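Local coordinates for capsid protein (Turnip yellow mosaic virus, PDB 2FZ2) that self-assembles, as 180 copies, into a T=3 icosahedral capsid that encloses the single-stranded RNA genome of the virus, at residues 26-31 with 179-184; 33-38 with 171-176; 72-77 with 130-135; 82-87 with 116-121; 88-93 with 156-161. All coordinates share one frame; numbering follows the deposited sequence.

Contact 1: residues 26-31 with 179-184; sequences PSPFTI and MHSPLI
Ile31 and Met179 make an antiparallel hydrogen-bonded pair near one end of a jelly-roll sandwich, where strand 30-42 begins and strand 169-182 runs out toward the C-terminal arm. Two backbone bonds close the pair: Ile31 N donates a hydrogen bond to Met179 O at 3.2 Å, in the carbonyl plane, and Met179 N donates one to Ile31 O at 2.9 Å. Their side chains share one face of the sheet. CG1 of Ile31 (chi1 41°) and CG of Met179 both lie between the backbone N and the carbonyl carbon, and the Met179 chain then bends at its next two torsions, bringing its methyl CE to 4.0 Å from Ile31 CD1. A flexible thioether and a branched aliphatic chain suit this buried face because they can fit each other without polar partners. On the other side, Pro28 meets His180: the proline CG lies 3.5 Å from His180 CD2, the rigid pyrrolidine ring approaching the imidazole at a slant. CG of Pro28 also comes within 3.9 Å of Ser181 OG, next to the corner at which the second segment turns. Strand 66-80 borders strand 169-182 here: His180 is bonded through its backbone to His68 and its ring meets that of His68 nearly at right angles, while Tyr66 of this chain and Tyr66 of a neighbouring subunit both pack on Ile31 and Met179.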
# COMPACT_ATOMS: atom_id res chain seq x y z
N PRO D 26 24.46 -25.22 -100.68
CA PRO D 26 23.57 -26.29 -100.22
C PRO D 26 24.06 -27.71 -100.52
O PRO D 26 24.44 -28.01 -101.66
CB PRO D 26 22.25 -25.97 -100.92
CG PRO D 26 22.59 -24.92 -102.01
CD PRO D 26 24.08 -24.75 -102.02
N SER D 27 24.04 -28.57 -99.51
CA SER D 27 24.47 -29.96 -99.66
C SER D 27 23.61 -30.66 -100.70
O SER D 27 22.37 -30.58 -100.66
CB SER D 27 24.35 -30.70 -98.32
OG SER D 27 25.51 -30.54 -97.52
N PRO D 28 24.23 -31.37 -101.66
CA PRO D 28 23.41 -32.05 -102.65
C PRO D 28 23.14 -33.46 -102.14
O PRO D 28 23.85 -33.97 -101.27
CB PRO D 28 24.27 -32.03 -103.90
CG PRO D 28 25.69 -32.01 -103.38
CD PRO D 28 25.66 -31.62 -101.90
N PHE D 29 22.10 -34.07 -102.68
CA PHE D 29 21.75 -35.41 -102.28
C PHE D 29 22.82 -36.32 -102.82
O PHE D 29 23.39 -36.07 -103.90
CB PHE D 29 20.38 -35.81 -102.84
CG PHE D 29 19.35 -34.73 -102.75
CD1 PHE D 29 19.50 -33.53 -103.47
CD2 PHE D 29 18.22 -34.89 -101.95
CE1 PHE D 29 18.54 -32.50 -103.39
CE2 PHE D 29 17.24 -33.86 -101.85
CZ PHE D 29 17.41 -32.66 -102.57
N THR D 30 23.10 -37.37 -102.06
CA THR D 30 24.10 -38.35 -102.42
C THR D 30 23.52 -39.73 -102.37
O THR D 30 22.71 -40.03 -101.49
CB THR D 30 25.22 -38.35 -101.42
OG1 THR D 30 25.40 -37.02 -100.92
CG2 THR D 30 26.49 -38.86 -102.05
N ILE D 31 23.92 -40.58 -103.32
CA ILE D 31 23.49 -41.97 -103.32
C ILE D 31 24.75 -42.78 -103.45
O ILE D 31 25.77 -42.26 -103.89
CB ILE D 31 22.62 -42.38 -104.51
CG1 ILE D 31 23.17 -41.76 -105.77
CG2 ILE D 31 21.16 -42.06 -104.26
CD1 ILE D 31 23.02 -42.67 -106.96
N MET D 179 28.07 -40.70 -104.86
CA MET D 179 28.11 -39.67 -105.88
C MET D 179 27.00 -38.67 -105.71
O MET D 179 25.99 -38.93 -105.04
CB MET D 179 28.02 -40.30 -107.26
CG MET D 179 27.11 -41.50 -107.33
SD MET D 179 27.73 -42.67 -108.53
CE MET D 179 26.21 -43.14 -109.38
N HIS D 180 27.20 -37.50 -106.32
CA HIS D 180 26.21 -36.45 -106.27
C HIS D 180 26.43 -35.46 -107.40
O HIS D 180 27.33 -35.65 -108.23
CB HIS D 180 26.24 -35.73 -104.91
CG HIS D 180 27.54 -35.06 -104.59
ND1 HIS D 180 28.50 -34.77 -105.54
CD2 HIS D 180 28.02 -34.56 -103.42
CE1 HIS D 180 29.50 -34.13 -104.96
NE2 HIS D 180 29.24 -33.99 -103.68
N SER D 181 25.58 -34.44 -107.44
CA SER D 181 25.67 -33.40 -108.47
C SER D 181 25.56 -33.97 -109.87
O SER D 181 26.52 -34.51 -110.41
CB SER D 181 26.99 -32.63 -108.33
OG SER D 181 27.19 -32.18 -106.99
N PRO D 182 24.37 -33.86 -110.47
CA PRO D 182 24.11 -34.36 -111.81
C PRO D 182 24.90 -33.62 -112.87
O PRO D 182 25.12 -32.42 -112.78
CB PRO D 182 22.60 -34.17 -111.99
CG PRO D 182 22.07 -33.87 -110.65
CD PRO D 182 23.19 -33.23 -109.89
N LEU D 183 25.32 -34.35 -113.89
CA LEU D 183 26.07 -33.73 -114.96
C LEU D 183 25.08 -33.48 -116.07
O LEU D 183 24.70 -34.39 -116.79
CB LEU D 183 27.17 -34.67 -115.44
CG LEU D 183 28.26 -34.10 -116.34
CD1 LEU D 183 28.32 -34.93 -117.61
CD2 LEU D 183 27.99 -32.63 -116.65
N ILE D 184 24.68 -32.23 -116.21
CA ILE D 184 23.70 -31.85 -117.22
C ILE D 184 24.13 -32.10 -118.67
O ILE D 184 24.74 -31.24 -119.29
CB ILE D 184 23.33 -30.36 -117.03
CG1 ILE D 184 23.51 -29.97 -115.55
CG2 ILE D 184 21.91 -30.13 -117.44
CD1 ILE D 184 25.00 -29.58 -115.10

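Contact 2: residues 33-38 with 171-176; sequences QPFQSE and ITVSGT
Gln33 meets Thr176 through its backbone, Thr176 CA lying 3.4 Å from Gln33 O in a CA-H...O contact; the side-chain amide of Gln33 turns to another partner, NE2 bonding to Phe65 O of a neighbouring subunit. Pro34 comes next, in a non-hydrogen-bonded pair with Thr176. Proline has no N-H to offer, and this position asks for none across the contact; its CB rests 3.8 Å from Thr176 CB. Phe35 then pairs with Gly175 by two backbone bonds, Phe35 N to Gly175 O at 2.9 Å and Gly175 N to Phe35 O. With CG set between backbone N and carbonyl carbon (chi1 62°), the phenyl ring folds over the partner strand, and Gly175 N sits 3.7 Å above one ring face, offset toward the rim. Glycine suits the place, since its bare backbone lets the ring come down on it. Gln36 is on the opposite face: CG is anti to the backbone N (chi1 178°), a bend follows at chi2, and CD reaches 3.4 Å from Thr172 OG1. Ser37 N bonds almost straight to Val173 O (2.8 Å, 175°), and Val173 N answers to Ser37 O. Glu38 faces Thr172 but sends OE1 to Thr108 of another subunit. The chemistry therefore differs by face. The side with Gln36 and Glu38 is largely polar, and there Pro34, Gln36 and Thr176 pack on Tyr111 of that other subunit and Glu38 on its Lys109. The reverse face is more apolar, with Phe35 and Val173, though Ser37 is on it and its OG makes a weak bond to Ser58.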
# COMPACT_ATOMS: atom_id res chain seq x y z
N GLN D 33 26.46 -46.55 -104.85
CA GLN D 33 26.30 -47.62 -105.82
C GLN D 33 27.53 -48.51 -105.64
O GLN D 33 28.64 -48.01 -105.51
CB GLN D 33 26.24 -47.05 -107.23
CG GLN D 33 24.86 -46.59 -107.64
CD GLN D 33 24.00 -47.70 -108.21
OE1 GLN D 33 24.42 -48.86 -108.30
NE2 GLN D 33 22.79 -47.35 -108.61
N PRO D 34 27.34 -49.84 -105.60
CA PRO D 34 28.40 -50.84 -105.42
C PRO D 34 28.73 -51.52 -106.73
O PRO D 34 28.08 -51.26 -107.73
CB PRO D 34 27.76 -51.81 -104.46
CG PRO D 34 26.30 -51.82 -104.93
CD PRO D 34 26.03 -50.52 -105.67
N PHE D 35 29.70 -52.43 -106.72
CA PHE D 35 30.08 -53.12 -107.95
C PHE D 35 31.13 -54.21 -107.74
O PHE D 35 31.72 -54.35 -106.67
CB PHE D 35 30.69 -52.13 -108.89
CG PHE D 35 31.94 -51.52 -108.34
CD1 PHE D 35 33.19 -51.99 -108.72
CD2 PHE D 35 31.87 -50.52 -107.37
CE1 PHE D 35 34.36 -51.48 -108.15
CE2 PHE D 35 33.02 -50.00 -106.79
CZ PHE D 35 34.27 -50.48 -107.18
N GLN D 36 31.36 -54.95 -108.81
CA GLN D 36 32.39 -55.96 -108.84
C GLN D 36 32.90 -55.90 -110.26
O GLN D 36 32.11 -55.94 -111.22
CB GLN D 36 31.84 -57.35 -108.54
CG GLN D 36 32.91 -58.44 -108.60
CD GLN D 36 32.67 -59.57 -107.61
OE1 GLN D 36 32.74 -60.74 -107.97
NE2 GLN D 36 32.38 -59.22 -106.36
N SER D 37 34.21 -55.74 -110.41
CA SER D 37 34.80 -55.66 -111.74
C SER D 37 35.80 -56.78 -111.90
O SER D 37 36.62 -57.03 -111.03
CB SER D 37 35.49 -54.32 -111.96
OG SER D 37 35.69 -54.07 -113.35
N GLU D 38 35.70 -57.46 -113.04
CA GLU D 38 36.61 -58.55 -113.33
C GLU D 38 37.94 -57.89 -113.58
O GLU D 38 38.02 -56.89 -114.30
CB GLU D 38 36.15 -59.30 -114.58
CG GLU D 38 35.27 -60.49 -114.26
CD GLU D 38 34.52 -61.00 -115.47
OE1 GLU D 38 33.43 -61.61 -115.28
OE2 GLU D 38 35.01 -60.80 -116.60
N ILE D 171 40.41 -62.92 -110.26
CA ILE D 171 40.63 -61.78 -109.43
C ILE D 171 39.67 -60.70 -109.80
O ILE D 171 39.64 -60.25 -110.93
CB ILE D 171 42.02 -61.27 -109.56
CG1 ILE D 171 42.95 -62.18 -108.78
CG2 ILE D 171 42.09 -59.86 -109.00
CD1 ILE D 171 44.07 -62.73 -109.59
N THR D 172 38.86 -60.33 -108.83
CA THR D 172 37.89 -59.29 -109.03
C THR D 172 38.15 -58.28 -107.97
O THR D 172 38.69 -58.58 -106.90
CB THR D 172 36.45 -59.78 -108.84
OG1 THR D 172 36.07 -59.64 -107.46
CG2 THR D 172 36.34 -61.21 -109.25
N VAL D 173 37.77 -57.07 -108.28
CA VAL D 173 37.92 -56.02 -107.34
C VAL D 173 36.49 -55.56 -107.16
O VAL D 173 35.70 -55.57 -108.10
CB VAL D 173 38.79 -54.94 -107.92
CG1 VAL D 173 37.95 -53.95 -108.66
CG2 VAL D 173 39.59 -54.30 -106.82
N SER D 174 36.14 -55.18 -105.95
CA SER D 174 34.79 -54.74 -105.69
C SER D 174 34.83 -53.65 -104.64
O SER D 174 35.84 -53.44 -103.97
CB SER D 174 33.94 -55.91 -105.21
OG SER D 174 34.69 -57.12 -105.32
N GLY D 175 33.71 -52.96 -104.51
CA GLY D 175 33.61 -51.88 -103.56
C GLY D 175 32.33 -51.12 -103.84
O GLY D 175 31.47 -51.57 -104.60
N THR D 176 32.20 -49.95 -103.24
CA THR D 176 31.02 -49.14 -103.44
C THR D 176 31.43 -47.67 -103.41
O THR D 176 32.35 -47.29 -102.68
CB THR D 176 29.94 -49.47 -102.36
OG1 THR D 176 29.53 -48.27 -101.70
CG2 THR D 176 30.49 -50.46 -101.32

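Contact 3: residues 72-77 with 130-135; sequences ESLWVT and VKCPLE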
# COMPACT_ATOMS: atom_id res chain seq x y z
N GLU D 72 33.66 -45.23 -101.25
CA GLU D 72 33.37 -45.50 -99.84
C GLU D 72 34.15 -46.69 -99.28
O GLU D 72 34.60 -46.67 -98.12
CB GLU D 72 31.86 -45.71 -99.62
CG GLU D 72 31.28 -44.98 -98.40
CD GLU D 72 31.14 -43.46 -98.61
OE1 GLU D 72 31.92 -42.88 -99.41
OE2 GLU D 72 30.26 -42.85 -97.96
N SER D 73 34.32 -47.73 -100.09
CA SER D 73 35.05 -48.92 -99.68
C SER D 73 35.55 -49.64 -100.93
O SER D 73 34.89 -49.64 -101.96
CB SER D 73 34.17 -49.84 -98.84
OG SER D 73 32.91 -50.10 -99.45
N LEU D 74 36.71 -50.26 -100.83
CA LEU D 74 37.26 -50.94 -101.99
C LEU D 74 38.23 -52.03 -101.59
O LEU D 74 39.05 -51.85 -100.70
CB LEU D 74 37.99 -49.92 -102.86
CG LEU D 74 38.97 -50.51 -103.86
CD1 LEU D 74 38.17 -51.21 -104.93
CD2 LEU D 74 39.86 -49.44 -104.47
N TRP D 75 38.13 -53.17 -102.27
CA TRP D 75 39.03 -54.27 -101.99
C TRP D 75 39.12 -55.14 -103.21
O TRP D 75 38.38 -54.96 -104.17
CB TRP D 75 38.53 -55.11 -100.82
CG TRP D 75 37.30 -55.88 -101.15
CD1 TRP D 75 37.22 -57.12 -101.71
CD2 TRP D 75 35.95 -55.44 -100.96
NE1 TRP D 75 35.91 -57.48 -101.89
CE2 TRP D 75 35.11 -56.46 -101.44
CE3 TRP D 75 35.38 -54.28 -100.43
CZ2 TRP D 75 33.72 -56.36 -101.40
CZ3 TRP D 75 34.00 -54.17 -100.40
CH2 TRP D 75 33.19 -55.21 -100.88
N VAL D 76 40.03 -56.10 -103.16
CA VAL D 76 40.22 -57.01 -104.26
C VAL D 76 40.11 -58.42 -103.71
O VAL D 76 40.57 -58.70 -102.60
CB VAL D 76 41.60 -56.84 -104.88
CG1 VAL D 76 42.63 -56.78 -103.77
CG2 VAL D 76 41.89 -57.97 -105.84
N THR D 77 39.50 -59.29 -104.48
CA THR D 77 39.33 -60.66 -104.06
C THR D 77 40.00 -61.64 -105.00
O THR D 77 39.97 -61.49 -106.22
CB THR D 77 37.86 -61.07 -104.04
OG1 THR D 77 37.04 -59.98 -103.59
CG2 THR D 77 37.71 -62.28 -103.18
N VAL D 130 42.08 -58.27 -99.93
CA VAL D 130 42.94 -57.19 -99.51
C VAL D 130 42.17 -55.90 -99.62
O VAL D 130 41.94 -55.38 -100.71
CB VAL D 130 44.20 -57.10 -100.36
CG1 VAL D 130 45.22 -56.20 -99.69
CG2 VAL D 130 44.78 -58.46 -100.53
N LYS D 131 41.71 -55.41 -98.47
CA LYS D 131 40.97 -54.17 -98.48
C LYS D 131 41.98 -53.13 -98.93
O LYS D 131 43.17 -53.22 -98.59
CB LYS D 131 40.43 -53.80 -97.07
CG LYS D 131 39.13 -54.55 -96.63
CD LYS D 131 38.06 -53.69 -95.86
CE LYS D 131 36.71 -54.48 -95.67
NZ LYS D 131 35.71 -53.91 -94.68
N CYS D 132 41.54 -52.19 -99.74
CA CYS D 132 42.41 -51.12 -100.16
C CYS D 132 42.27 -50.11 -99.03
O CYS D 132 41.17 -49.88 -98.53
CB CYS D 132 41.95 -50.48 -101.46
SG CYS D 132 42.88 -48.96 -101.79
N PRO D 133 43.38 -49.53 -98.60
CA PRO D 133 43.39 -48.53 -97.52
C PRO D 133 43.21 -47.11 -98.04
O PRO D 133 44.16 -46.33 -98.10
CB PRO D 133 44.76 -48.72 -96.88
CG PRO D 133 45.55 -49.59 -97.86
CD PRO D 133 44.73 -49.82 -99.08
N LEU D 134 41.98 -46.77 -98.41
CA LEU D 134 41.67 -45.45 -98.93
C LEU D 134 42.14 -44.40 -97.93
O LEU D 134 42.31 -43.22 -98.26
CB LEU D 134 40.16 -45.31 -99.15
CG LEU D 134 39.32 -46.44 -99.78
CD1 LEU D 134 39.98 -46.88 -101.07
CD2 LEU D 134 39.16 -47.60 -98.77
N GLU D 135 42.33 -44.87 -96.70
CA GLU D 135 42.78 -44.05 -95.59
C GLU D 135 44.05 -43.34 -96.06
O GLU D 135 44.27 -42.16 -95.79
CB GLU D 135 43.05 -44.97 -94.37
CG GLU D 135 41.78 -45.69 -93.79
CD GLU D 135 41.39 -47.03 -94.48
OE1 GLU D 135 42.31 -47.77 -94.91
OE2 GLU D 135 40.18 -47.36 -94.59
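Strands 66-80 and 128-131 are the D and G strands of the viral jelly roll, neighbours in its BIDG sheet, and Val76 facing Val130 marks their antiparallel hydrogen-bonded pair. Val130 N donates to Val76 O at 3.1 Å, in the carbonyl plane. Cys132 N continues the pairing with Leu74 O at 2.7 Å, and a short 3-10 segment follows from Leu134. The two valines lie side by side and point the same way, Val76 CG1 reaching Val130 CB at 3.8 Å; beta-branched residues suit an extended backbone. Next to them Leu74 CD2 touches Cys132 CB at 3.8 Å, while Leu74 CB meets Leu134 CD1 at 4.1 Å. Trp95 of strand 89-97, from the facing sheet, packs on Leu74, Val76 and Cys132, so this side belongs to the interior of the sandwich. On the reverse face Trp75 CB lies 4.3 Å from Lys131 CG. The indole NE1 of Trp75 makes a weak bond to Thr77 OG1, which is in the ring plane at its edge. Val130 O has two donors, Trp95 NE1 and Val76 N, the latter 3.2 Å away and 43° out of the carbonyl plane.

Contact 4: residues 82-87 with 116-121; sequences LQAPAF and FCIGGA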
# COMPACT_ATOMS: atom_id res chain seq x y z
N LEU D 82 38.84 -74.40 -109.65
CA LEU D 82 38.96 -75.85 -109.44
C LEU D 82 40.29 -76.39 -109.89
O LEU D 82 40.58 -77.59 -109.75
CB LEU D 82 37.86 -76.59 -110.18
CG LEU D 82 38.19 -76.83 -111.65
CD1 LEU D 82 37.17 -77.73 -112.27
CD2 LEU D 82 38.23 -75.50 -112.36
N GLN D 83 41.11 -75.51 -110.46
CA GLN D 83 42.42 -75.92 -110.94
C GLN D 83 43.48 -75.52 -109.93
O GLN D 83 44.63 -75.95 -110.00
CB GLN D 83 42.69 -75.26 -112.28
CG GLN D 83 41.90 -75.88 -113.41
CD GLN D 83 42.27 -77.34 -113.67
OE1 GLN D 83 42.10 -77.83 -114.79
NE2 GLN D 83 42.78 -78.04 -112.65
N ALA D 84 43.07 -74.70 -108.98
CA ALA D 84 43.98 -74.22 -107.96
C ALA D 84 44.66 -75.30 -107.13
O ALA D 84 45.83 -75.18 -106.79
CB ALA D 84 43.23 -73.26 -107.06
N PRO D 85 43.94 -76.37 -106.80
CA PRO D 85 44.59 -77.40 -105.98
C PRO D 85 45.67 -78.16 -106.74
O PRO D 85 46.80 -78.32 -106.28
CB PRO D 85 43.44 -78.30 -105.56
CG PRO D 85 42.18 -77.59 -106.03
CD PRO D 85 42.57 -76.74 -107.15
N ALA D 86 45.31 -78.61 -107.93
CA ALA D 86 46.25 -79.35 -108.75
C ALA D 86 47.41 -78.49 -109.26
O ALA D 86 48.47 -79.01 -109.61
CB ALA D 86 45.50 -79.94 -109.92
N PHE D 87 47.20 -77.17 -109.29
CA PHE D 87 48.19 -76.23 -109.80
C PHE D 87 48.42 -74.98 -108.95
O PHE D 87 47.90 -73.91 -109.28
CB PHE D 87 47.78 -75.77 -111.19
CG PHE D 87 47.83 -76.84 -112.22
CD1 PHE D 87 46.66 -77.44 -112.67
CD2 PHE D 87 49.04 -77.23 -112.78
CE1 PHE D 87 46.70 -78.41 -113.67
CE2 PHE D 87 49.09 -78.20 -113.78
CZ PHE D 87 47.91 -78.79 -114.23
N PHE D 116 51.14 -64.41 -102.24
CA PHE D 116 50.48 -65.62 -101.77
C PHE D 116 50.56 -66.81 -102.67
O PHE D 116 50.59 -66.70 -103.89
CB PHE D 116 49.00 -65.38 -101.52
CG PHE D 116 48.67 -64.01 -101.07
CD1 PHE D 116 48.49 -63.00 -101.99
CD2 PHE D 116 48.56 -63.72 -99.72
CE1 PHE D 116 48.19 -61.72 -101.57
CE2 PHE D 116 48.27 -62.43 -99.28
CZ PHE D 116 48.08 -61.43 -100.20
N CYS D 117 50.57 -67.98 -102.03
CA CYS D 117 50.55 -69.21 -102.78
C CYS D 117 49.09 -69.61 -102.77
O CYS D 117 48.44 -69.65 -101.73
CB CYS D 117 51.35 -70.30 -102.11
SG CYS D 117 51.28 -71.77 -103.11
N ILE D 118 48.57 -69.90 -103.95
CA ILE D 118 47.18 -70.26 -104.07
C ILE D 118 46.97 -71.74 -104.38
O ILE D 118 47.29 -72.20 -105.48
CB ILE D 118 46.51 -69.42 -105.14
CG1 ILE D 118 46.77 -67.94 -104.88
CG2 ILE D 118 45.03 -69.68 -105.14
CD1 ILE D 118 46.02 -67.43 -103.70
N GLY D 119 46.42 -72.46 -103.40
CA GLY D 119 46.15 -73.87 -103.59
C GLY D 119 47.36 -74.76 -103.45
O GLY D 119 48.46 -74.28 -103.20
N GLY D 120 47.16 -76.06 -103.58
CA GLY D 120 48.27 -76.99 -103.47
C GLY D 120 48.61 -77.50 -102.08
O GLY D 120 49.30 -78.52 -101.96
N ALA D 121 48.14 -76.81 -101.04
CA ALA D 121 48.41 -77.21 -99.65
C ALA D 121 47.31 -76.78 -98.70
O ALA D 121 46.54 -75.87 -99.00
CB ALA D 121 49.74 -76.66 -99.19
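Ala84 and Pro85 meet Gly119 and Gly120 chiefly through backbone atoms, where the loop between strands 66-80 and 89-97 comes up against the chain leaving strand 114-118. In jelly-roll terms these are the DE loop and the start of the FG loop. The polar part consists of weak CA-H...O contacts. Gly119 CA lies 3.5 Å from Ala84 O, with an angle of 148° at the hydrogen, and Gly120 CA lies 3.4 Å from Pro85 O. Glycine fits both places. Gly119, lacking a side chain, lets Ala84 O approach its CA, and both glycines have positive phi, 88° at Gly120. The apolar part is small: Ala84 CB approaches Ile118 CG2 at 4.4 Å, and the isoleucine also packs on Val91, Ile78 and Pro80, which places it in the sandwich interior at the edge of this contact. Within the first segment, residues 83-86 have helical backbone angles and Phe87 N bonds to Gln83 O at 2.9 Å. This single helical turn suits alanine and proline, the one compact and the other already restrained in phi, and it presents the carbonyls of Ala84 and Pro85 to the glycines. Pro85 also packs on Pro88 of a neighbouring subunit, so the turn lies at an interface of the capsid. The contact is thus a light one, made of two weak C-H...O contacts and one methyl-to-methyl contact, with no conventional hydrogen bond across it; each loop keeps its shape more by its own backbone conformation.

Contact 5: residues 88-93 with 156-161; sequences PTTVGV and SITAQP
Thr90 with Thr158 and Gly92 with Ser156 are antiparallel hydrogen-bonded pairs, with Val91 facing Ile157 between them, the two strands running 166° apart as E and H strands in the CHEF sheet of the jelly roll. Four backbone bonds join them, among them Thr158 N to Thr90 O at 2.9 Å and Gly92 N to Ser156 O at 2.7 Å, the latter on a lone pair of the carbonyl. Val91 and Ile157 lie side by side on one face. CG1 of Val91 is anti to the backbone N (chi1 -167°) and meets Ile157 CD1 at 3.6 Å. Ile118 of the neighbouring strand 114-118 packs on the same valine, so this face belongs to the apolar interior. On the opposite face Thr90 and Thr158 point the same way, Thr90 CB lying 3.7 Å from Thr158 CB. Thr90 OG1 makes a weak bond to Thr81 of a neighbouring subunit; threonine suits this place, its branched CB favouring the strand and its hydroxyl turned to an interface. Gly92, having no side chain, leaves room on that face for Ser156 OG, 3.6 Å from Gly92 N. Beyond the strand end, Gln160 bends at chi2 to set its amide across Pro88, where a bond from NE2 to Pro88 O is weak and doubtful in geometry. Thr89 has its OG1 held by Phe87 O and Thr168, and turns its methyl to the partner strand, CG2 lying 3.6 Å from Thr158 O.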
# COMPACT_ATOMS: atom_id res chain seq x y z
N PRO D 88 49.19 -75.09 -107.85
CA PRO D 88 49.49 -73.95 -106.97
C PRO D 88 50.02 -72.77 -107.74
O PRO D 88 50.93 -72.92 -108.54
CB PRO D 88 50.53 -74.51 -106.00
CG PRO D 88 50.27 -75.97 -105.99
CD PRO D 88 49.82 -76.33 -107.38
N THR D 89 49.47 -71.60 -107.47
CA THR D 89 49.90 -70.40 -108.18
C THR D 89 50.38 -69.27 -107.27
O THR D 89 49.90 -69.11 -106.15
CB THR D 89 48.77 -69.88 -109.06
OG1 THR D 89 48.24 -70.96 -109.83
CG2 THR D 89 49.27 -68.80 -109.97
N THR D 90 51.33 -68.48 -107.75
CA THR D 90 51.84 -67.37 -106.95
C THR D 90 51.18 -66.10 -107.40
O THR D 90 51.22 -65.74 -108.58
CB THR D 90 53.36 -67.19 -107.10
OG1 THR D 90 54.04 -68.26 -106.45
CG2 THR D 90 53.78 -65.89 -106.49
N VAL D 91 50.60 -65.40 -106.45
CA VAL D 91 49.93 -64.15 -106.75
C VAL D 91 50.45 -63.03 -105.88
O VAL D 91 50.59 -63.18 -104.65
CB VAL D 91 48.45 -64.27 -106.51
CG1 VAL D 91 47.74 -63.10 -107.12
CG2 VAL D 91 47.96 -65.56 -107.09
N GLY D 92 50.73 -61.91 -106.53
CA GLY D 92 51.25 -60.75 -105.83
C GLY D 92 50.22 -59.66 -105.87
O GLY D 92 49.53 -59.49 -106.88
N VAL D 93 50.14 -58.90 -104.79
CA VAL D 93 49.17 -57.84 -104.70
C VAL D 93 49.63 -56.61 -103.97
O VAL D 93 50.28 -56.69 -102.92
CB VAL D 93 47.91 -58.32 -104.00
CG1 VAL D 93 46.93 -57.18 -103.82
CG2 VAL D 93 47.30 -59.44 -104.77
N SER D 156 50.54 -59.51 -109.68
CA SER D 156 51.59 -60.27 -110.33
C SER D 156 51.26 -61.75 -110.28
O SER D 156 50.91 -62.28 -109.22
CB SER D 156 52.93 -59.99 -109.63
OG SER D 156 53.38 -61.09 -108.85
N ILE D 157 51.35 -62.42 -111.42
CA ILE D 157 51.07 -63.84 -111.46
C ILE D 157 52.29 -64.62 -111.90
O ILE D 157 52.96 -64.25 -112.87
CB ILE D 157 49.93 -64.18 -112.44
CG1 ILE D 157 48.68 -63.39 -112.08
CG2 ILE D 157 49.62 -65.65 -112.39
CD1 ILE D 157 48.28 -63.55 -110.66
N THR D 158 52.57 -65.70 -111.18
CA THR D 158 53.70 -66.56 -111.50
C THR D 158 53.09 -67.95 -111.58
O THR D 158 52.78 -68.55 -110.55
CB THR D 158 54.79 -66.48 -110.40
OG1 THR D 158 54.89 -65.13 -109.91
CG2 THR D 158 56.13 -66.89 -110.96
N ALA D 159 52.89 -68.45 -112.79
CA ALA D 159 52.25 -69.75 -113.00
C ALA D 159 53.17 -70.96 -113.00
O ALA D 159 54.39 -70.82 -113.10
CB ALA D 159 51.46 -69.73 -114.29
N GLN D 160 52.57 -72.14 -112.90
CA GLN D 160 53.34 -73.38 -112.90
C GLN D 160 54.07 -73.57 -114.22
O GLN D 160 53.55 -73.22 -115.28
CB GLN D 160 52.42 -74.58 -112.68
CG GLN D 160 53.04 -75.66 -111.82
CD GLN D 160 52.98 -75.30 -110.36
OE1 GLN D 160 53.97 -75.36 -109.64
NE2 GLN D 160 51.80 -74.91 -109.91
N PRO D 161 55.29 -74.09 -114.15
CA PRO D 161 56.08 -74.32 -115.36
C PRO D 161 55.18 -75.14 -116.27
O PRO D 161 54.84 -74.74 -117.38
CB PRO D 161 57.28 -75.10 -114.84
CG PRO D 161 56.73 -75.81 -113.61
CD PRO D 161 55.93 -74.71 -112.98

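Contacts 1, 2 and 3 belong to the BIDG sheet of the jelly roll, contact 5 to the facing CHEF sheet, and contact 4 to loops and the end of strand 114-118, remote from contact 1. Contacts 2 and 5 are buried; 1, 3 and 4 are partly buried. Contacts 1 and 2 join the same two strands, but the centre of contact 1 is about 25 Å from the centre of the chain. Strand 66-80 carries contact 3 and also bonds to residues 171-176 of contact 2. Val130 of contact 3 touches Val93 of contact 5 across the sandwich. Backbone hydrogen bonds join contacts 1, 2, 3 and 5, whereas contact 4 relies on C-H donors from glycine.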